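Local coordinates for putative TetR-family transcriptional regulator (Syntrophomonas wolfei subsp. wolfei, PDB 3LWJ), which probably binds DNA through an N-terminal helix-turn-helix and regulates transcription as a dimer, as TetR-family proteins generally do, at residues 76-79 / 80-83; 85-88 / 89-93; 159-162 / 163-167; 168-171 / 172-176. All coordinates share one frame; numbering follows the deposited sequence. Where two conformers were deposited one is given.

All four contacts are local, along a helix or where one runs into a loop, in an almost wholly helical chain. Contact 1 is a surface contact where helix 56-79 gives way to a loop; backbone bonds, a lysine and a bridging water close the turn. Contact 2, on helix 85-102, is partly buried and touches contact 1 where Arg88 reaches Glu82 O. Contacts 3 and 4 share helix 153-173. Contact 3 is buried and mostly apolar, with Ala162 and Ile163 packed on the second subunit, and touches contact 2 at Lys93. Contact 4, partly buried, is the widened end of the same helix. Contacts 2 and 4 also reach that subunit, the latter partly through hydrogen bonds.

Contact 1 (76-79 / 80-83); sequences SEYY and LVEK
Tyr78 O takes two backbone N-H groups at the C-terminal turn of helix 56-79, Val81 N at 3.0 Å and Glu82 N at 2.9 Å, while Leu80 N still reaches back to Glu77 O. This turn leads into the short loop before helix 85-102. The Tyr78 side chain follows the same path: with CG anti to its own backbone nitrogen (chi1 176°), the ring runs alongside Glu82 and both point the same way. Glu82 CB sits 3.5 Å from Tyr78 CZ, and the ring and carboxylate planes are turned 59° apart. A bend at chi2 of Glu82 carries its carboxylate past the phenol, where a water joins the two, 2.7 Å from Tyr78 OH and donating to Glu82 OE1. The other carboxylate oxygen, OE2, accepts from the backbone N of Asp84, farther along the same loop. Replacing Tyr78 with a leucine would probably leave this water without one of its anchors and strip the methylenes of Glu82 of their aromatic cover. Tyr79 turns its ring elsewhere, into a cation-pi contact with Arg88. Its carbonyl is met by Lys83, whose chain folds back over the turn until NZ lies a doubtfully short 2.5 Å from Tyr79 O.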
loop_
_atom_site.group_PDB
_atom_site.type_symbol
_atom_site.label_atom_id
_atom_site.label_comp_id
_atom_site.label_asym_id
_atom_site.label_seq_id
_atom_site.Cartn_x
_atom_site.Cartn_y
_atom_site.Cartn_z
ATOM N N SER A 76 -9.275 -15.027 -15.981
ATOM C CA SER A 76 -10.111 -15.202 -17.198
ATOM C C SER A 76 -10.309 -16.666 -17.557
ATOM O O SER A 76 -11.406 -17.072 -17.945
ATOM C CB SER A 76 -9.505 -14.448 -18.386
ATOM O OG SER A 76 -9.317 -13.093 -18.044
ATOM N N GLU A 77 -9.268 -17.470 -17.415
ATOM C CA GLU A 77 -9.413 -18.916 -17.587
ATOM C C GLU A 77 -10.385 -19.540 -16.584
ATOM O O GLU A 77 -11.174 -20.390 -16.939
ATOM C CB GLU A 77 -8.049 -19.600 -17.487
ATOM C CG GLU A 77 -7.199 -19.414 -18.735
ATOM C CD GLU A 77 -5.700 -19.497 -18.477
ATOM O OE1 GLU A 77 -5.292 -20.005 -17.408
ATOM O OE2 GLU A 77 -4.932 -19.038 -19.352
ATOM N N TYR A 78 -10.314 -19.131 -15.325
ATOM C CA TYR A 78 -11.197 -19.662 -14.287
ATOM C C TYR A 78 -12.680 -19.331 -14.586
ATOM O O TYR A 78 -13.591 -20.131 -14.322
ATOM C CB TYR A 78 -10.785 -19.097 -12.912
ATOM C CG TYR A 78 -11.670 -19.489 -11.748
ATOM C CD1 TYR A 78 -12.007 -20.802 -11.506
ATOM C CD2 TYR A 78 -12.155 -18.527 -10.874
ATOM C CE1 TYR A 78 -12.799 -21.150 -10.406
ATOM C CE2 TYR A 78 -12.963 -18.868 -9.797
ATOM C CZ TYR A 78 -13.282 -20.164 -9.572
ATOM O OH TYR A 78 -14.064 -20.460 -8.483
ATOM N N TYR A 79 -12.895 -18.136 -15.123
ATOM C CA TYR A 79 -14.216 -17.659 -15.539
ATOM C C TYR A 79 -14.896 -18.543 -16.585
ATOM O O TYR A 79 -16.117 -18.511 -16.710
ATOM C CB TYR A 79 -14.091 -16.236 -16.139
ATOM C CG TYR A 79 -13.975 -15.093 -15.151
ATOM C CD1 TYR A 79 -13.672 -15.304 -13.802
ATOM C CD2 TYR A 79 -14.184 -13.776 -15.580
ATOM C CE1 TYR A 79 -13.570 -14.211 -12.907
ATOM C CE2 TYR A 79 -14.103 -12.692 -14.689
ATOM C CZ TYR A 79 -13.803 -12.925 -13.353
ATOM O OH TYR A 79 -13.717 -11.860 -12.462
ATOM N N LEU A 80 -14.119 -19.307 -17.342
ATOM C CA LEU A 80 -14.677 -20.225 -18.352
ATOM C C LEU A 80 -15.384 -21.420 -17.706
ATOM O O LEU A 80 -16.198 -22.100 -18.347
ATOM C CB LEU A 80 -13.558 -20.713 -19.279
ATOM C CG LEU A 80 -12.836 -19.596 -20.054
ATOM C CD1 LEU A 80 -11.624 -20.145 -20.817
ATOM C CD2 LEU A 80 -13.816 -18.857 -21.010
ATOM N N VAL A 81 -15.054 -21.690 -16.446
ATOM C CA VAL A 81 -15.628 -22.849 -15.788
ATOM C C VAL A 81 -16.507 -22.461 -14.603
ATOM O O VAL A 81 -17.588 -22.976 -14.481
ATOM C CB VAL A 81 -14.557 -23.913 -15.415
ATOM C CG1 VAL A 81 -13.516 -23.331 -14.521
ATOM C CG2 VAL A 81 -15.213 -25.123 -14.773
ATOM N N GLU A 82 -16.098 -21.529 -13.759
ATOM C CA GLU A 82 -16.986 -21.133 -12.666
ATOM C C GLU A 82 -17.786 -19.906 -13.044
ATOM O O GLU A 82 -17.210 -18.858 -13.334
ATOM C CB GLU A 82 -16.207 -20.860 -11.377
ATOM C CG GLU A 82 -17.114 -20.389 -10.215
ATOM C CD GLU A 82 -18.118 -21.404 -9.735
ATOM O OE1 GLU A 82 -17.716 -22.503 -9.284
ATOM O OE2 GLU A 82 -19.333 -21.103 -9.817
ATOM N N LYS A 83 -19.110 -20.021 -12.972
ATOM C CA LYS A 83 -20.008 -18.949 -13.390
ATOM C C LYS A 83 -20.680 -18.213 -12.234
ATOM O O LYS A 83 -21.117 -17.110 -12.424
ATOM C CB LYS A 83 -21.058 -19.458 -14.402
ATOM C CG LYS A 83 -20.457 -20.134 -15.644
ATOM C CD LYS A 83 -19.803 -19.129 -16.608
ATOM C CE LYS A 83 -18.821 -19.818 -17.582
ATOM N NZ LYS A 83 -18.004 -18.836 -18.382
HETATM O O HOH W 1 -15.352 -22.871 -8.455
#

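Contact 2 (85-88 / 89-93); sequences LYER and FIETK. With EDO (1,2-ethanediol), chain B.
Tyr86 and Ile90, one turn apart near the start of helix 85-102, meet in a CH-pi contact: the isoleucine lays CG1 over one face of the phenol ring, 4.2 Å from the ring centroid of Tyr86 and 27° off its normal. The first torsion of Tyr86 (chi1 175°) points the ring away from its own N-H and along the helix toward Ile90, and against Leu198 of the second subunit. On another flank Glu87 and Glu91 rise next to each other. Their carboxylates, with OE2 of Glu87 4.9 Å from OE2 of Glu91, would tend to repel, a tension probably eased by the salt bridge of Glu91 to Arg94. Arg88 extends away to Glu82 O and the ring of Tyr79. Its carbonyl is gripped twice by Thr92, which sends N (2.9 Å to Arg88 O) and OG1 to opposite faces of the carbonyl plane. Thr92 OG1 also accepts a bond from Lys93, whose chain, bent at chi2 and chi4, curls back on its own helix. The ammonium is shared with a 1,2-ethanediol, probably from the crystallisation liquor, through a weak bond. Lys93 NZ ends 2.7 Å from Phe89 O, in the carbonyl plane and on a lone pair.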
loop_
_atom_site.group_PDB
_atom_site.type_symbol
_atom_site.label_atom_id
_atom_site.label_comp_id
_atom_site.label_asym_id
_atom_site.label_seq_id
_atom_site.Cartn_x
_atom_site.Cartn_y
_atom_site.Cartn_z
ATOM N N LEU A 85 -20.918 -15.623 -9.552
ATOM C CA LEU A 85 -20.119 -14.432 -9.487
ATOM C C LEU A 85 -19.529 -14.188 -8.114
ATOM O O LEU A 85 -18.450 -13.598 -8.021
ATOM C CB LEU A 85 -20.914 -13.222 -9.954
ATOM C CG LEU A 85 -21.476 -13.293 -11.377
ATOM C CD1 LEU A 85 -22.111 -11.935 -11.640
ATOM C CD2 LEU A 85 -20.416 -13.652 -12.466
ATOM N N TYR A 86 -20.213 -14.646 -7.066
ATOM C CA TYR A 86 -19.701 -14.610 -5.700
ATOM C C TYR A 86 -18.555 -15.588 -5.495
ATOM O O TYR A 86 -17.557 -15.263 -4.843
ATOM C CB TYR A 86 -20.791 -14.918 -4.646
ATOM C CG TYR A 86 -20.202 -14.994 -3.245
ATOM C CD1 TYR A 86 -19.819 -13.834 -2.571
ATOM C CD2 TYR A 86 -19.940 -16.211 -2.638
ATOM C CE1 TYR A 86 -19.245 -13.888 -1.313
ATOM C CE2 TYR A 86 -19.361 -16.272 -1.374
ATOM C CZ TYR A 86 -19.026 -15.101 -0.722
ATOM O OH TYR A 86 -18.451 -15.153 0.520
ATOM N N GLU A 87 -18.710 -16.804 -6.016
ATOM C CA GLU A 87 -17.618 -17.766 -5.967
ATOM C C GLU A 87 -16.403 -17.185 -6.646
ATOM O O GLU A 87 -15.282 -17.282 -6.117
ATOM C CB GLU A 87 -17.999 -19.082 -6.634
ATOM C CG GLU A 87 -17.027 -20.199 -6.333
ATOM C CD GLU A 87 -17.214 -20.815 -4.954
ATOM O OE1 GLU A 87 -18.332 -20.819 -4.413
ATOM O OE2 GLU A 87 -16.230 -21.323 -4.412
ATOM N N ARG A 88 -16.615 -16.567 -7.806
ATOM C CA ARG A 88 -15.534 -15.880 -8.517
ATOM C C ARG A 88 -14.870 -14.762 -7.678
ATOM O O ARG A 88 -13.640 -14.610 -7.668
ATOM C CB ARG A 88 -16.066 -15.249 -9.801
ATOM C CG ARG A 88 -16.519 -16.198 -10.910
ATOM C CD ARG A 88 -16.959 -15.387 -12.105
ATOM N NE ARG A 88 -17.284 -16.212 -13.271
ATOM C CZ ARG A 88 -17.442 -15.733 -14.497
ATOM N NH1 ARG A 88 -17.310 -14.434 -14.746
ATOM N NH2 ARG A 88 -17.741 -16.557 -15.482
ATOM N N PHE A 89 -15.702 -13.981 -6.988
ATOM C CA PHE A 89 -15.248 -12.825 -6.217
ATOM C C PHE A 89 -14.212 -13.234 -5.191
ATOM O O PHE A 89 -13.154 -12.616 -5.082
ATOM C CB PHE A 89 -16.450 -12.161 -5.527
ATOM C CG PHE A 89 -16.140 -10.856 -4.872
ATOM C CD1 PHE A 89 -15.783 -9.758 -5.631
ATOM C CD2 PHE A 89 -16.198 -10.728 -3.487
ATOM C CE1 PHE A 89 -15.481 -8.564 -5.039
ATOM C CE2 PHE A 89 -15.911 -9.512 -2.888
ATOM C CZ PHE A 89 -15.549 -8.431 -3.668
ATOM N N ILE A 90 -14.510 -14.294 -4.463
ATOM C CA ILE A 90 -13.586 -14.808 -3.474
ATOM C C ILE A 90 -12.407 -15.500 -4.100
ATOM O O ILE A 90 -11.255 -15.155 -3.799
ATOM C CB ILE A 90 -14.236 -15.800 -2.524
ATOM C CG1 ILE A 90 -15.448 -15.156 -1.855
ATOM C CG2 ILE A 90 -13.239 -16.222 -1.515
ATOM C CD1 ILE A 90 -15.175 -13.769 -1.232
ATOM N N GLU A 91 -12.673 -16.515 -4.921
ATOM C CA GLU A 91 -11.590 -17.378 -5.376
ATOM C C GLU A 91 -10.604 -16.659 -6.253
ATOM O O GLU A 91 -9.432 -17.056 -6.280
ATOM C CB GLU A 91 -12.088 -18.595 -6.163
ATOM C CG GLU A 91 -12.372 -19.796 -5.362
ATOM C CD GLU A 91 -11.288 -20.174 -4.375
ATOM O OE1 GLU A 91 -10.121 -20.443 -4.759
ATOM O OE2 GLU A 91 -11.657 -20.231 -3.192
ATOM N N THR A 92 -11.051 -15.644 -7.004
ATOM C CA THR A 92 -10.092 -14.907 -7.827
ATOM C C THR A 92 -9.012 -14.212 -6.951
ATOM O O THR A 92 -7.897 -14.022 -7.392
ATOM C CB THR A 92 -10.725 -13.891 -8.788
ATOM O OG1 THR A 92 -11.681 -13.045 -8.103
ATOM C CG2 THR A 92 -11.414 -14.626 -9.964
ATOM N N LYS A 93 -9.360 -13.880 -5.713
ATOM C CA LYS A 93 -8.393 -13.211 -4.828
ATOM C C LYS A 93 -7.346 -14.243 -4.409
ATOM O O LYS A 93 -6.158 -13.993 -4.499
ATOM C CB LYS A 93 -9.101 -12.580 -3.638
ATOM C CG LYS A 93 -10.241 -11.643 -3.984
ATOM C CD LYS A 93 -9.860 -10.573 -4.973
ATOM C CE LYS A 93 -11.094 -9.862 -5.456
ATOM N NZ LYS A 93 -11.881 -10.636 -6.472
HETATM C C1 EDO B . -12.003 -8.344 -10.233
HETATM O O1 EDO B . -11.580 -9.606 -10.815
HETATM C C2 EDO B . -12.342 -8.264 -8.741
HETATM O O2 EDO B . -13.470 -9.056 -8.323
#

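Contact 3 (159-162 / 163-167); sequences SILA and IEKFS
Glu164 lies back along Ile160, one turn earlier in helix 153-173, with the two side chains pointing the same way. Its CB already touches the backbone, 3.4 Å from Ile160 O, the oxygen that also accepts from Glu164 N. CG comes closer still, 3.2 Å from Ile160 O, because chi1 (-73°) sets it anti to the carbonyl carbon of Glu164. From there the chain runs straight, so CD comes to rest 3.8 Å from Ile160 CG2. At the tip OE1 stays near the backbone, 3.8 Å from Ile160 O. OE2 meets the same methyl as CD, 3.7 Å from Ile160 CG2, and also packs against the chain of Lys93 from helix 85-102. A valine in place of Glu164 would probably leave a gap beside the CG2 branch of Ile160 and the methylenes of Lys93. Farther along, Ser167 OG folds back to Ile163 O (3.0 Å), which Ser167 N also grips. On another side of the helix Ala162 packs on Phe166 of the second subunit and Ser159 on its Phe189. Helix 153-173 thus packs on its copy and on helix 179-195 of the second subunit, consistent with the four-helix bundle through which TetR-family regulators typically dimerise.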
loop_
_atom_site.group_PDB
_atom_site.type_symbol
_atom_site.label_atom_id
_atom_site.label_comp_id
_atom_site.label_asym_id
_atom_site.label_seq_id
_atom_site.Cartn_x
_atom_site.Cartn_y
_atom_site.Cartn_z
ATOM N N SER A 159 -9.627 -0.704 -3.441
ATOM C CA SER A 159 -9.542 -1.425 -2.171
ATOM C C SER A 159 -9.025 -2.832 -2.307
ATOM O O SER A 159 -8.267 -3.300 -1.429
ATOM C CB SER A 159 -10.889 -1.407 -1.425
ATOM O OG SER A 159 -11.854 -2.294 -1.959
ATOM N N ILE A 160 -9.396 -3.507 -3.405
ATOM C CA ILE A 160 -8.888 -4.864 -3.714
ATOM C C ILE A 160 -7.388 -4.811 -3.948
ATOM O O ILE A 160 -6.622 -5.504 -3.279
ATOM C CB ILE A 160 -9.576 -5.480 -4.935
ATOM C CG1 ILE A 160 -11.089 -5.618 -4.686
ATOM C CG2 ILE A 160 -8.943 -6.831 -5.243
ATOM C CD1 ILE A 160 -11.905 -5.951 -5.995
ATOM N N LEU A 161 -6.964 -3.905 -4.821
ATOM C CA LEU A 161 -5.557 -3.741 -5.089
ATOM C C LEU A 161 -4.793 -3.384 -3.831
ATOM O O LEU A 161 -3.757 -3.975 -3.558
ATOM C CB LEU A 161 -5.279 -2.703 -6.183
ATOM C CG LEU A 161 -3.803 -2.634 -6.650
ATOM C CD1 LEU A 161 -3.245 -4.005 -6.949
ATOM C CD2 LEU A 161 -3.647 -1.732 -7.865
ATOM N N ALA A 162 -5.324 -2.444 -3.053
ATOM C CA ALA A 162 -4.624 -1.964 -1.848
ATOM C C ALA A 162 -4.373 -3.067 -0.830
ATOM O O ALA A 162 -3.258 -3.193 -0.277
ATOM C CB ALA A 162 -5.376 -0.762 -1.209
ATOM N N ILE A 163 -5.387 -3.857 -0.513
ATOM C CA ILE A 163 -5.210 -4.917 0.485
ATOM C C ILE A 163 -4.260 -5.992 -0.041
ATOM O O ILE A 163 -3.478 -6.624 0.714
ATOM C CB ILE A 163 -6.559 -5.504 0.996
ATOM C CG1 ILE A 163 -6.384 -6.337 2.274
ATOM C CG2 ILE A 163 -7.248 -6.356 -0.040
ATOM C CD1 ILE A 163 -5.482 -5.762 3.301
ATOM N N GLU A 164 -4.346 -6.249 -1.330
ATOM C CA GLU A 164 -3.442 -7.222 -1.942
ATOM C C GLU A 164 -2.007 -6.693 -1.849
ATOM O O GLU A 164 -1.112 -7.406 -1.460
ATOM C CB GLU A 164 -3.838 -7.491 -3.391
ATOM C CG GLU A 164 -5.107 -8.322 -3.511
ATOM C CD GLU A 164 -5.534 -8.575 -4.928
ATOM O OE1 GLU A 164 -5.111 -7.824 -5.820
ATOM O OE2 GLU A 164 -6.332 -9.506 -5.134
ATOM N N LYS A 165 -1.791 -5.419 -2.173
ATOM C CA LYS A 165 -0.454 -4.858 -2.109
ATOM C C LYS A 165 0.074 -4.886 -0.667
ATOM O O LYS A 165 1.241 -5.174 -0.404
ATOM C CB LYS A 165 -0.481 -3.364 -2.476
ATOM C CG LYS A 165 -0.232 -2.911 -3.842
ATOM C CD LYS A 165 -0.420 -1.350 -3.888
ATOM C CE LYS A 165 0.875 -0.587 -3.576
ATOM N NZ LYS A 165 1.864 -0.583 -4.747
ATOM N N PHE A 166 -0.747 -4.427 0.250
ATOM C CA PHE A 166 -0.331 -4.289 1.660
ATOM C C PHE A 166 -0.055 -5.646 2.319
ATOM O O PHE A 166 0.925 -5.797 3.012
ATOM C CB PHE A 166 -1.378 -3.573 2.489
ATOM C CG PHE A 166 -0.909 -3.221 3.904
ATOM C CD1 PHE A 166 0.346 -2.694 4.119
ATOM C CD2 PHE A 166 -1.749 -3.373 4.983
ATOM C CE1 PHE A 166 0.789 -2.329 5.384
ATOM C CE2 PHE A 166 -1.324 -3.017 6.268
ATOM C CZ PHE A 166 -0.040 -2.487 6.460
ATOM N N SER A 167 -0.914 -6.623 2.077
ATOM C CA SER A 167 -0.699 -7.963 2.661
ATOM C C SER A 167 0.512 -8.669 1.984
ATOM O O SER A 167 1.246 -9.407 2.647
ATOM C CB SER A 167 -1.991 -8.773 2.532
ATOM O OG SER A 167 -2.126 -9.203 1.187
#

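Contact 4 (168-171 / 172-176); sequences LYKW and VVLKA
A first torsion of 155° in Tyr169 carries its ring along the last turn of helix 153-173 to meet Val173 and Leu174 together. CD1 of Tyr169 comes 3.9 Å from Val173 CB, while at the far end of the ring CZ of Tyr169 lies 3.7 Å from Leu174 CD2. Both aliphatic chains approach obliquely. Trp171 has a similar first torsion (chi1 168°), which brings its indole back beside the next peptide, with CG of Trp171 3.3 Å from Val172 N and the benzo ring against Val172 CB. Leu168 CD1 touches the indole at its edge, and it also packs on Val172 CG1.

Here the helix widens into a pi-type turn. Tyr169 O accepts Val173 N at 2.9 Å and also Leu174 N, five residues on. Lys175 then takes a left-handed backbone conformation with phi of 55°, which brings Ala176 N within 2.9 Å of Lys170 O, where the chain leaves helical geometry; the bond of Lys175 N to Trp171 O is weak. The lysine chain curls under the turn to put NZ 2.8 Å from Val172 O, giving that carbonyl a charged donor.

The polar ends of Tyr169 and Lys170 go to the second subunit: Tyr169 OH bonds to its Asp121 and Lys170 NZ to its His158. The chemistry is therefore divided, with carbonyls of the widened end closed by N-H groups and one ammonium, apolar flanks packed on aromatic rings, and a phenol and an ammonium tying this helix across the dimer interface.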
loop_
_atom_site.group_PDB
_atom_site.type_symbol
_atom_site.label_atom_id
_atom_site.label_comp_id
_atom_site.label_asym_id
_atom_site.label_seq_id
_atom_site.Cartn_x
_atom_site.Cartn_y
_atom_site.Cartn_z
ATOM N N LEU A 168 0.731 -8.468 0.669
ATOM C CA LEU A 168 1.942 -8.982 -0.005
ATOM C C LEU A 168 3.195 -8.407 0.673
ATOM O O LEU A 168 4.134 -9.105 0.998
ATOM C CB LEU A 168 1.957 -8.567 -1.494
ATOM C CG LEU A 168 3.097 -9.086 -2.387
ATOM C CD1 LEU A 168 3.250 -10.639 -2.265
ATOM C CD2 LEU A 168 2.872 -8.594 -3.878
ATOM N N TYR A 169 3.197 -7.096 0.878
ATOM C CA TYR A 169 4.333 -6.427 1.494
ATOM C C TYR A 169 4.631 -6.994 2.888
ATOM O O TYR A 169 5.782 -7.254 3.224
ATOM C CB TYR A 169 4.092 -4.915 1.524
ATOM C CG TYR A 169 4.821 -4.117 2.589
ATOM C CD1 TYR A 169 6.087 -3.602 2.372
ATOM C CD2 TYR A 169 4.205 -3.827 3.800
ATOM C CE1 TYR A 169 6.729 -2.832 3.361
ATOM C CE2 TYR A 169 4.829 -3.041 4.780
ATOM C CZ TYR A 169 6.094 -2.558 4.559
ATOM O OH TYR A 169 6.704 -1.771 5.539
ATOM N N LYS A 170 3.601 -7.225 3.684
ATOM C CA LYS A 170 3.802 -7.783 5.027
ATOM C C LYS A 170 4.318 -9.219 5.015
ATOM O O LYS A 170 5.012 -9.644 5.961
ATOM C CB LYS A 170 2.531 -7.691 5.877
ATOM C CG LYS A 170 2.117 -6.262 6.205
ATOM C CD LYS A 170 0.980 -6.143 7.309
ATOM C CE LYS A 170 1.340 -6.720 8.689
ATOM N NZ LYS A 170 0.687 -6.008 9.846
ATOM N N TRP A 171 4.003 -9.976 3.971
ATOM C CA TRP A 171 4.532 -11.343 3.866
ATOM C C TRP A 171 5.964 -11.325 3.358
ATOM O O TRP A 171 6.897 -11.736 4.078
ATOM C CB TRP A 171 3.662 -12.186 2.964
ATOM C CG TRP A 171 4.256 -13.493 2.555
ATOM C CD1 TRP A 171 4.696 -14.493 3.373
ATOM C CD2 TRP A 171 4.425 -13.968 1.217
ATOM N NE1 TRP A 171 5.159 -15.547 2.621
ATOM C CE2 TRP A 171 4.992 -15.250 1.294
ATOM C CE3 TRP A 171 4.140 -13.435 -0.039
ATOM C CZ2 TRP A 171 5.299 -16.002 0.163
ATOM C CZ3 TRP A 171 4.441 -14.196 -1.168
ATOM C CH2 TRP A 171 5.020 -15.456 -1.055
ATOM N N VAL A 172 6.146 -10.794 2.141
ATOM C CA VAL A 172 7.413 -10.912 1.439
ATOM C C VAL A 172 8.466 -9.891 1.885
ATOM O O VAL A 172 9.647 -10.188 1.801
ATOM C CB VAL A 172 7.229 -10.912 -0.136
ATOM C CG1 VAL A 172 6.989 -9.482 -0.697
ATOM C CG2 VAL A 172 8.413 -11.562 -0.795
ATOM N N VAL A 173 8.075 -8.704 2.340
ATOM C CA VAL A 173 9.067 -7.749 2.818
ATOM C C VAL A 173 9.221 -7.774 4.353
ATOM O O VAL A 173 10.332 -7.990 4.840
ATOM C CB VAL A 173 8.834 -6.328 2.329
ATOM C CG1 VAL A 173 9.799 -5.360 2.998
ATOM C CG2 VAL A 173 8.976 -6.267 0.794
ATOM N N LEU A 174 8.146 -7.547 5.106
ATOM C CA LEU A 174 8.240 -7.552 6.577
ATOM C C LEU A 174 8.472 -8.929 7.185
ATOM O O LEU A 174 9.029 -9.034 8.285
ATOM C CB LEU A 174 6.987 -6.985 7.228
ATOM C CG LEU A 174 6.631 -5.536 6.955
ATOM C CD1 LEU A 174 5.600 -5.118 7.989
ATOM C CD2 LEU A 174 7.866 -4.681 7.071
ATOM N N LYS A 175 8.078 -9.977 6.475
ATOM C CA LYS A 175 8.113 -11.335 7.025
ATOM C C LYS A 175 7.332 -11.350 8.336
ATOM O O LYS A 175 7.726 -12.029 9.250
ATOM C CB LYS A 175 9.552 -11.807 7.321
ATOM C CG LYS A 175 10.644 -11.425 6.324
ATOM C CD LYS A 175 10.654 -12.347 5.125
ATOM C CE LYS A 175 11.795 -11.995 4.166
ATOM N NZ LYS A 175 11.381 -12.229 2.749
ATOM N N ALA A 176 6.264 -10.557 8.436
ATOM C CA ALA A 176 5.469 -10.432 9.678
ATOM C C ALA A 176 4.283 -11.416 9.694
ATOM O O ALA A 176 3.731 -11.715 10.741
ATOM C CB ALA A 176 4.973 -8.966 9.844
#